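Local coordinates for protein E3 ubiquitin ligase RavN (Legionella pneumophila, PDB 5MIY) that acts as an E3 ubiquitin ligase effector of a bacterial pathogen, probably promoting transfer of ubiquitin from an E2 enzyme to target proteins, at residues A56-P61 and P105-D110; Y27-G32 and P52-E57; S37-S42 and L82-I87. All coordinates share one frame; numbering follows the deposited sequence.

Contact 1 of 3, residues A56-P61 and P105-D110; sequences AEKYWP and PKQFSD. With SO4 (sulfate ion), chain F.
Tyr59 and Phe108 meet edge to face where two short strands, 58-61 and 106-107, pair antiparallel at one border of the four-stranded sheet. The tyrosine turns the CD1 corner of its ring onto a face of Phe108, with CD1 of Tyr59 3.6 Å from CE2 of Phe108 and the planes 51° apart. A chi1 of 67° places CG of Tyr59 between its own backbone N and carbonyl carbon, which directs the ring toward the neighbouring strand, over Lys106. There one face of the phenol takes CB of Lys106, 4.0 Å from the ring centroid, a CH-pi contact that uses the aliphatic root of a lysine whose amino group extends beyond the ring. The phenol hydroxyl itself is hydrogen-bonded to a bound ethanediol.

On the other side of the sheet Trp60 and Pro105 run alongside in the same direction. Proline suits this place because its compact, conformationally restricted ring offers a C-H-bearing side to the indole: CB of Pro105 sits 3.7 Å from the centroid of the indole's five-membered ring, over the face, while the indole NE1 is satisfied by the carbonyl of Thr103. On that same side lie the Lys58 and Gln107 side chains, and CD of Lys58 also reaches CG of Pro105. Backbone bonds hold the register: Tyr59 and Lys106 each donate their N-H to the other's C=O. The sulfate, probably from the crystallisation liquor, accepts from the amide N of Glu57 and, at greater length, from that of Lys58. One further bond closes the pairing beyond the strands: N of Phe108 gives its hydrogen to O of Glu57 at 2.8 Å, with an angle of 162° at the hydrogen.

Contact 2 of 3, residues Y27-G32 and P52-E57; sequences YLVKIG and PTTHAE. With SO4 (sulfate ion), chain F.
Tyr27 reaches the loop with the far end of its side chain: OH lies 3.6 Å from CD of Pro52, the two side chains meeting at a slant. The hydroxyl is hydrogen-bonded to the carboxylate of Asp51, while CD of Pro52 makes an apolar contact beside it. Two residues on, Val29 points at the loop from the same side of the strand. Its CB stands 3.9 Å from CB of Ala56, and the methyl CG1 is almost as near; a side chain as small as alanine lets the loop backbone come in close here. The valine's other methyl, CG2, lies beside OG1 of Thr54, the two side chains running antiparallel to each other.

This loop leads from strand 35-41 into strand 58-61, and an ST turn shapes it: OG1 of Thr54 accepts from N of Ala56 at 3.1 Å. A chi1 of 71° sets that hydroxyl between Thr54's own N and carbonyl carbon, facing the N-H two residues on, and it is also bonded to Asp51. Ile31, at the classic beta bulge it forms with Gly32 opposite Lys35, brings CG2 to 4.1 Å from CG2 of Thr54, the side chains set nearly square to each other.

Contact 3 of 3, residues S37-S42 and L82-I87; sequences SIKAIS and LTNQPI
Strand 35-41, an outermost strand of the four-stranded antiparallel sheet, is covered on one face by the loop that leads toward helix 89-96. The contact is side-chain packing with no hydrogen bond across it, and Leu82 makes both apolar side-chain contacts from the loop. Its isobutyl group projects onto the strand between Ile38 and Ala40, two residues whose side chains point to the same face because they alternate with Lys39. The CG2 methyl, on the beta branch of Ile38, meets CD1 of Leu82 at 3.7 Å, the side chains roughly perpendicular. CG of Leu82 stands anti to its backbone N (chi1 -175°), an extended setting that carries both methyls out to the strand. The second of them, CD2, reaches CB of Ala40 at 4.2 Å and lies 4.0 Å from the carbonyl O of Ile38.

Alanine suits its position because its small side chain lets Leu82 and Tyr9 of strand 8-11 both pack near the strand. Ile38 and, from the loop, Ile87 both touch Phe96 of helix 89-96, so strand, loop and helix share apolar packing. The loop is shaped just beyond Leu82 by an ST turn, in which OG1 of Thr83 accepts from N of Gln85 at 3.2 Å. Lys39 leaves the strand pointing away from the loop, but its bent chain brings NZ round to 4.3 Å from OD1 of Asn84; NZ is hydrogen-bonded to Thr53. Since the close contacts are mainly between methyl groups, the contact rests on van der Waals packing and burial of apolar surface, with little of the directionality of hydrogen bonds.

In the fold
All three contacts reach the same four-stranded sheet, ordered 35-41, 25-32, 58-61, 106-107. Contacts 1 and 2 have centres 8 Å apart and share Ala56 and Glu57; N of Leu28 lies 2.8 Å from O of Trp60, a probable hydrogen bond between adjacent strands, and the sulfate touches both. Contacts 2 and 3, about 9 Å between centres, are joined likewise: N of Ser37 is 2.8 Å from O of Val29, and NZ of Lys39 is 2.8 Å from OG1 of Thr53, each a probable hydrogen bond. Contacts 1 and 3 do not touch; their centres are about 15 Å apart, with contact 2 linking the two.

Contact 1 of 3, residues A56-P61 and P105-D110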
loop_
_atom_site.group_PDB
_atom_site.type_symbol
_atom_site.label_atom_id
_atom_site.label_comp_id
_atom_site.label_asym_id
_atom_site.label_seq_id
_atom_site.Cartn_x
_atom_site.Cartn_y
_atom_site.Cartn_z
ATOM N N ALA A 56 -1.538 -3.387 -9.117
ATOM C CA ALA A 56 -0.265 -2.828 -9.545
ATOM C C ALA A 56 0.880 -3.708 -9.057
ATOM O O ALA A 56 0.877 -4.192 -7.921
ATOM C CB ALA A 56 -0.103 -1.396 -9.023
ATOM N N GLU A 57 1.861 -3.932 -9.932
ATOM C CA GLU A 57 3.019 -4.735 -9.564
ATOM C C GLU A 57 4.182 -3.896 -9.062
ATOM O O GLU A 57 5.086 -4.438 -8.415
ATOM C CB GLU A 57 3.472 -5.591 -10.753
ATOM C CG GLU A 57 2.469 -6.662 -11.123
ATOM C CD GLU A 57 3.024 -7.677 -12.097
ATOM O OE1 GLU A 57 4.175 -8.132 -11.913
ATOM O OE2 GLU A 57 2.299 -8.021 -13.049
ATOM N N LYS A 58 4.177 -2.598 -9.336
ATOM C CA LYS A 58 5.236 -1.689 -8.927
ATOM C C LYS A 58 4.702 -0.756 -7.851
ATOM O O LYS A 58 3.539 -0.344 -7.901
ATOM C CB LYS A 58 5.754 -0.877 -10.122
ATOM C CG LYS A 58 6.233 -1.728 -11.294
ATOM C CD LYS A 58 7.029 -0.899 -12.294
ATOM C CE LYS A 58 7.675 -1.782 -13.362
ATOM N NZ LYS A 58 8.514 -2.873 -12.781
ATOM N N TYR A 59 5.547 -0.429 -6.876
ATOM C CA TYR A 59 5.139 0.457 -5.795
ATOM C C TYR A 59 6.343 1.246 -5.299
ATOM O O TYR A 59 7.497 0.860 -5.510
ATOM C CB TYR A 59 4.503 -0.320 -4.631
ATOM C CG TYR A 59 5.471 -1.227 -3.909
ATOM C CD1 TYR A 59 5.681 -2.534 -4.338
ATOM C CD2 TYR A 59 6.173 -0.786 -2.792
ATOM C CE1 TYR A 59 6.563 -3.362 -3.698
ATOM C CE2 TYR A 59 7.061 -1.621 -2.133
ATOM C CZ TYR A 59 7.248 -2.910 -2.595
ATOM O OH TYR A 59 8.123 -3.760 -1.954
ATOM N N TRP A 60 6.054 2.353 -4.614
ATOM C CA TRP A 60 7.069 3.178 -3.977
ATOM C C TRP A 60 6.840 3.108 -2.473
ATOM O O TRP A 60 5.777 3.537 -2.000
ATOM C CB TRP A 60 6.994 4.631 -4.470
ATOM C CG TRP A 60 7.377 4.816 -5.934
ATOM C CD1 TRP A 60 8.609 5.135 -6.426
ATOM C CD2 TRP A 60 6.514 4.681 -7.074
ATOM N NE1 TRP A 60 8.565 5.216 -7.801
ATOM C CE2 TRP A 60 7.292 4.937 -8.223
ATOM C CE3 TRP A 60 5.160 4.365 -7.232
ATOM C CZ2 TRP A 60 6.761 4.884 -9.513
ATOM C CZ3 TRP A 60 4.633 4.317 -8.510
ATOM C CH2 TRP A 60 5.434 4.580 -9.638
ATOM N N PRO A 61 7.768 2.562 -1.688
ATOM C CA PRO A 61 7.557 2.489 -0.239
ATOM C C PRO A 61 7.538 3.866 0.407
ATOM O O PRO A 61 8.260 4.779 0.003
ATOM C CB PRO A 61 8.752 1.663 0.256
ATOM C CG PRO A 61 9.768 1.757 -0.832
ATOM C CD PRO A 61 9.005 1.885 -2.108
ATOM N N PRO A 105 10.766 2.429 -8.717
ATOM C CA PRO A 105 9.888 1.712 -7.786
ATOM C C PRO A 105 10.449 0.333 -7.482
ATOM O O PRO A 105 11.357 -0.168 -8.149
ATOM C CB PRO A 105 8.557 1.621 -8.539
ATOM C CG PRO A 105 8.958 1.658 -9.995
ATOM C CD PRO A 105 10.171 2.552 -10.062
ATOM N N LYS A 106 9.901 -0.271 -6.436
ATOM C CA LYS A 106 10.094 -1.687 -6.174
ATOM C C LYS A 106 8.992 -2.479 -6.866
ATOM O O LYS A 106 8.036 -1.920 -7.406
ATOM C CB LYS A 106 10.116 -1.954 -4.668
ATOM C CG LYS A 106 11.200 -1.190 -3.943
ATOM C CD LYS A 106 11.621 -1.890 -2.670
ATOM C CE LYS A 106 13.084 -1.609 -2.358
ATOM N NZ LYS A 106 13.749 -2.783 -1.713
ATOM N N GLN A 107 9.143 -3.801 -6.864
ATOM C CA GLN A 107 8.197 -4.689 -7.529
ATOM C C GLN A 107 7.747 -5.760 -6.555
ATOM O O GLN A 107 8.567 -6.297 -5.806
ATOM C CB GLN A 107 8.813 -5.358 -8.753
ATOM C CG GLN A 107 8.140 -5.018 -10.066
ATOM C CD GLN A 107 8.579 -5.940 -11.187
ATOM O OE1 GLN A 107 9.687 -5.814 -11.706
ATOM N NE2 GLN A 107 7.715 -6.879 -11.560
ATOM N N PHE A 108 6.446 -6.046 -6.554
ATOM C CA PHE A 108 5.953 -7.183 -5.787
ATOM C C PHE A 108 6.629 -8.451 -6.286
ATOM O O PHE A 108 6.945 -8.580 -7.473
ATOM C CB PHE A 108 4.430 -7.301 -5.910
ATOM C CG PHE A 108 3.676 -6.301 -5.069
ATOM C CD1 PHE A 108 3.407 -6.554 -3.730
ATOM C CD2 PHE A 108 3.241 -5.102 -5.619
ATOM C CE1 PHE A 108 2.711 -5.620 -2.953
ATOM C CE2 PHE A 108 2.547 -4.171 -4.852
ATOM C CZ PHE A 108 2.279 -4.434 -3.516
ATOM N N SER A 109 6.853 -9.387 -5.363
ATOM C CA SER A 109 7.577 -10.619 -5.652
ATOM C C SER A 109 6.670 -11.641 -6.325
ATOM O O SER A 109 5.462 -11.687 -6.078
ATOM C CB SER A 109 8.142 -11.208 -4.357
ATOM O OG SER A 109 8.707 -12.489 -4.553
ATOM N N ASP A 110 7.274 -12.484 -7.168
ATOM C CA ASP A 110 6.598 -13.640 -7.761
ATOM C C ASP A 110 6.978 -14.950 -7.083
ATOM O O ASP A 110 6.673 -16.033 -7.614
ATOM C CB ASP A 110 6.918 -13.732 -9.254
ATOM C CG ASP A 110 6.239 -12.648 -10.063
ATOM O OD1 ASP A 110 5.032 -12.402 -9.845
ATOM O OD2 ASP A 110 6.919 -12.035 -10.914
HETATM S S SO4 F . 2.291 -1.935 -12.939
HETATM O O1 SO4 F . 1.822 -3.246 -12.505
HETATM O O2 SO4 F . 1.262 -1.304 -13.761
HETATM O O3 SO4 F . 3.511 -2.093 -13.731
HETATM O O4 SO4 F . 2.567 -1.097 -11.775
#

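Contact 2 of 3, residues Y27-G32 and P52-E57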
loop_
_atom_site.group_PDB
_atom_site.type_symbol
_atom_site.label_atom_id
_atom_site.label_comp_id
_atom_site.label_asym_id
_atom_site.label_seq_id
_atom_site.Cartn_x
_atom_site.Cartn_y
_atom_site.Cartn_z
ATOM N N TYR A 27 2.560 2.276 1.072
ATOM C CA TYR A 27 3.276 2.462 -0.183
ATOM C C TYR A 27 2.383 3.215 -1.158
ATOM O O TYR A 27 1.169 3.324 -0.961
ATOM C CB TYR A 27 3.734 1.124 -0.790
ATOM C CG TYR A 27 2.644 0.066 -0.965
ATOM C CD1 TYR A 27 1.849 0.026 -2.110
ATOM C CD2 TYR A 27 2.426 -0.903 0.014
ATOM C CE1 TYR A 27 0.857 -0.947 -2.273
ATOM C CE2 TYR A 27 1.442 -1.884 -0.143
ATOM C CZ TYR A 27 0.654 -1.897 -1.277
ATOM O OH TYR A 27 -0.323 -2.872 -1.409
ATOM N N LEU A 28 3.012 3.727 -2.216
ATOM C CA LEU A 28 2.340 4.416 -3.308
ATOM C C LEU A 28 2.297 3.526 -4.545
ATOM O O LEU A 28 3.269 2.829 -4.853
ATOM C CB LEU A 28 3.073 5.721 -3.643
ATOM C CG LEU A 28 2.288 6.837 -4.315
ATOM C CD1 LEU A 28 1.431 7.547 -3.276
ATOM C CD2 LEU A 28 3.254 7.821 -4.995
ATOM N N VAL A 29 1.169 3.548 -5.255
ATOM C CA VAL A 29 1.098 2.948 -6.580
ATOM C C VAL A 29 0.630 4.013 -7.565
ATOM O O VAL A 29 0.005 5.011 -7.194
ATOM C CB VAL A 29 0.181 1.702 -6.639
ATOM C CG1 VAL A 29 0.651 0.634 -5.643
ATOM C CG2 VAL A 29 -1.275 2.081 -6.401
ATOM N N LYS A 30 0.966 3.795 -8.834
ATOM C CA LYS A 30 0.585 4.682 -9.928
ATOM C C LYS A 30 -0.646 4.104 -10.617
ATOM O O LYS A 30 -0.638 2.939 -11.018
ATOM C CB LYS A 30 1.739 4.822 -10.926
ATOM C CG LYS A 30 1.551 5.867 -12.032
ATOM C CD LYS A 30 2.875 6.119 -12.761
ATOM C CE LYS A 30 2.780 7.251 -13.780
ATOM N NZ LYS A 30 4.124 7.638 -14.294
ATOM N N ILE A 31 -1.703 4.905 -10.739
ATOM C CA ILE A 31 -2.935 4.453 -11.378
ATOM C C ILE A 31 -3.242 5.208 -12.659
ATOM O O ILE A 31 -4.268 4.939 -13.294
ATOM C CB ILE A 31 -4.139 4.530 -10.415
ATOM C CG1 ILE A 31 -4.512 5.985 -10.139
ATOM C CG2 ILE A 31 -3.845 3.780 -9.116
ATOM C CD1 ILE A 31 -5.864 6.136 -9.487
ATOM N N GLY A 32 -2.384 6.134 -13.062
ATOM C CA GLY A 32 -2.573 6.881 -14.291
ATOM C C GLY A 32 -1.450 7.882 -14.427
ATOM O O GLY A 32 -0.547 7.954 -13.586
ATOM N N PRO A 52 -3.397 -5.295 -3.599
ATOM C CA PRO A 52 -4.753 -5.883 -3.590
ATOM C C PRO A 52 -5.825 -5.126 -4.380
ATOM O O PRO A 52 -6.585 -5.760 -5.121
ATOM C CB PRO A 52 -5.076 -5.936 -2.090
ATOM C CG PRO A 52 -3.749 -6.178 -1.452
ATOM C CD PRO A 52 -2.762 -5.350 -2.270
ATOM N N THR A 53 -5.924 -3.799 -4.245
ATOM C CA THR A 53 -7.052 -3.091 -4.851
ATOM C C THR A 53 -6.814 -2.666 -6.298
ATOM O O THR A 53 -7.786 -2.470 -7.036
ATOM C CB THR A 53 -7.427 -1.853 -4.024
ATOM O OG1 THR A 53 -6.322 -0.939 -3.975
ATOM C CG2 THR A 53 -7.828 -2.251 -2.605
ATOM N N THR A 54 -5.564 -2.500 -6.733
ATOM C CA THR A 54 -5.294 -2.082 -8.105
ATOM C C THR A 54 -4.575 -3.135 -8.930
ATOM O O THR A 54 -4.501 -2.989 -10.157
ATOM C CB THR A 54 -4.454 -0.793 -8.138
ATOM O OG1 THR A 54 -3.115 -1.075 -7.701
ATOM C CG2 THR A 54 -5.072 0.304 -7.266
ATOM N N HIS A 55 -4.032 -4.175 -8.293
ATOM C CA HIS A 55 -3.188 -5.183 -8.928
ATOM C C HIS A 55 -1.940 -4.575 -9.564
ATOM O O HIS A 55 -1.334 -5.180 -10.454
ATOM C CB HIS A 55 -3.984 -6.012 -9.943
ATOM C CG HIS A 55 -4.998 -6.912 -9.304
ATOM N ND1 HIS A 55 -5.978 -7.567 -10.019
ATOM C CD2 HIS A 55 -5.181 -7.262 -8.008
ATOM C CE1 HIS A 55 -6.718 -8.284 -9.192
ATOM N NE2 HIS A 55 -6.256 -8.115 -7.965
ATOM N N ALA A 56 -1.538 -3.387 -9.117
ATOM C CA ALA A 56 -0.265 -2.828 -9.545
ATOM C C ALA A 56 0.880 -3.708 -9.057
ATOM O O ALA A 56 0.877 -4.192 -7.921
ATOM C CB ALA A 56 -0.103 -1.396 -9.023
ATOM N N GLU A 57 1.861 -3.932 -9.932
ATOM C CA GLU A 57 3.019 -4.735 -9.564
ATOM C C GLU A 57 4.182 -3.896 -9.062
ATOM O O GLU A 57 5.086 -4.438 -8.415
ATOM C CB GLU A 57 3.472 -5.591 -10.753
ATOM C CG GLU A 57 2.469 -6.662 -11.123
ATOM C CD GLU A 57 3.024 -7.677 -12.097
ATOM O OE1 GLU A 57 4.175 -8.132 -11.913
ATOM O OE2 GLU A 57 2.299 -8.021 -13.049
HETATM S S SO4 F . 2.291 -1.935 -12.939
HETATM O O1 SO4 F . 1.822 -3.246 -12.505
HETATM O O2 SO4 F . 1.262 -1.304 -13.761
HETATM O O3 SO4 F . 3.511 -2.093 -13.731
HETATM O O4 SO4 F . 2.567 -1.097 -11.775
#

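Contact 3 of 3, residues S37-S42 and L82-I87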
loop_
_atom_site.group_PDB
_atom_site.type_symbol
_atom_site.label_atom_id
_atom_site.label_comp_id
_atom_site.label_asym_id
_atom_site.label_seq_id
_atom_site.Cartn_x
_atom_site.Cartn_y
_atom_site.Cartn_z
ATOM N N SER A 37 -1.799 6.729 -5.921
ATOM C CA SER A 37 -2.693 6.375 -4.828
ATOM C C SER A 37 -1.890 5.846 -3.649
ATOM O O SER A 37 -0.963 5.048 -3.819
ATOM C CB SER A 37 -3.729 5.337 -5.271
ATOM O OG SER A 37 -4.586 4.988 -4.200
ATOM N N ILE A 38 -2.258 6.289 -2.452
ATOM C CA ILE A 38 -1.641 5.809 -1.223
ATOM C C ILE A 38 -2.381 4.560 -0.744
ATOM O O ILE A 38 -3.612 4.560 -0.615
ATOM C CB ILE A 38 -1.633 6.914 -0.151
ATOM C CG1 ILE A 38 -0.712 6.527 1.003
ATOM C CG2 ILE A 38 -3.042 7.256 0.311
ATOM C CD1 ILE A 38 0.763 6.635 0.629
ATOM N N LYS A 39 -1.637 3.481 -0.509
ATOM C CA LYS A 39 -2.216 2.215 -0.081
ATOM C C LYS A 39 -1.668 1.821 1.283
ATOM O O LYS A 39 -0.513 2.104 1.613
ATOM C CB LYS A 39 -1.927 1.093 -1.090
ATOM C CG LYS A 39 -2.396 1.399 -2.503
ATOM C CD LYS A 39 -3.910 1.596 -2.557
ATOM C CE LYS A 39 -4.384 1.741 -3.994
ATOM N NZ LYS A 39 -5.865 1.840 -4.113
ATOM N N ALA A 40 -2.504 1.158 2.074
ATOM C CA ALA A 40 -2.098 0.644 3.373
ATOM C C ALA A 40 -2.642 -0.769 3.532
ATOM O O ALA A 40 -3.824 -1.011 3.263
ATOM C CB ALA A 40 -2.604 1.541 4.502
ATOM N N ILE A 41 -1.784 -1.699 3.953
ATOM C CA ILE A 41 -2.188 -3.091 4.167
ATOM C C ILE A 41 -1.616 -3.578 5.493
ATOM O O ILE A 41 -0.598 -3.072 5.978
ATOM C CB ILE A 41 -1.753 -4.015 3.001
ATOM C CG1 ILE A 41 -0.225 -4.134 2.906
ATOM C CG2 ILE A 41 -2.335 -3.517 1.680
ATOM C CD1 ILE A 41 0.253 -4.975 1.703
ATOM N N SER A 42 -2.307 -4.544 6.109
ATOM C CA SER A 42 -1.851 -5.031 7.405
ATOM C C SER A 42 -0.703 -6.021 7.266
ATOM O O SER A 42 0.106 -6.155 8.189
ATOM C CB SER A 42 -3.014 -5.663 8.193
ATOM O OG SER A 42 -3.672 -6.703 7.472
ATOM N N LEU A 82 -8.512 7.003 5.661
ATOM C CA LEU A 82 -7.624 7.200 4.523
ATOM C C LEU A 82 -8.425 7.345 3.236
ATOM O O LEU A 82 -9.315 6.541 2.950
ATOM C CB LEU A 82 -6.651 6.028 4.410
ATOM C CG LEU A 82 -5.580 6.146 3.326
ATOM C CD1 LEU A 82 -4.652 7.329 3.593
ATOM C CD2 LEU A 82 -4.788 4.852 3.215
ATOM N N THR A 83 -8.111 8.382 2.463
ATOM C CA THR A 83 -8.815 8.616 1.213
ATOM C C THR A 83 -8.504 7.513 0.205
ATOM O O THR A 83 -7.471 6.841 0.270
ATOM C CB THR A 83 -8.432 9.977 0.623
ATOM O OG1 THR A 83 -9.282 10.273 -0.491
ATOM C CG2 THR A 83 -6.987 9.960 0.142
ATOM N N ASN A 84 -9.429 7.328 -0.736
ATOM C CA ASN A 84 -9.228 6.442 -1.873
ATOM C C ASN A 84 -9.033 7.208 -3.173
ATOM O O ASN A 84 -8.981 6.595 -4.243
ATOM C CB ASN A 84 -10.403 5.471 -2.009
ATOM C CG ASN A 84 -10.068 4.081 -1.511
ATOM O OD1 ASN A 84 -9.334 3.338 -2.162
ATOM N ND2 ASN A 84 -10.603 3.721 -0.349
ATOM N N GLN A 85 -8.926 8.544 -3.103
ATOM C CA GLN A 85 -8.779 9.422 -4.251
ATOM C C GLN A 85 -7.307 9.600 -4.609
ATOM O O GLN A 85 -6.441 9.592 -3.729
ATOM C CB GLN A 85 -9.408 10.783 -3.961
ATOM C CG GLN A 85 -10.916 10.731 -3.752
ATOM C CD GLN A 85 -11.635 9.989 -4.867
ATOM O OE1 GLN A 85 -12.420 9.073 -4.613
ATOM N NE2 GLN A 85 -11.371 10.383 -6.109
ATOM N N PRO A 86 -7.000 9.765 -5.892
ATOM C CA PRO A 86 -5.600 9.888 -6.311
ATOM C C PRO A 86 -5.022 11.257 -5.987
ATOM O O PRO A 86 -5.740 12.228 -5.744
ATOM C CB PRO A 86 -5.663 9.665 -7.826
ATOM C CG PRO A 86 -7.037 10.108 -8.207
ATOM C CD PRO A 86 -7.930 9.782 -7.037
ATOM N N ILE A 87 -3.693 11.318 -5.986
ATOM C CA ILE A 87 -2.972 12.570 -5.795
ATOM C C ILE A 87 -1.933 12.729 -6.896
ATOM O O ILE A 87 -1.408 11.750 -7.438
ATOM C CB ILE A 87 -2.310 12.662 -4.399
ATOM C CG1 ILE A 87 -1.181 11.642 -4.256
ATOM C CG2 ILE A 87 -3.344 12.468 -3.298
ATOM C CD1 ILE A 87 -0.462 11.741 -2.929
#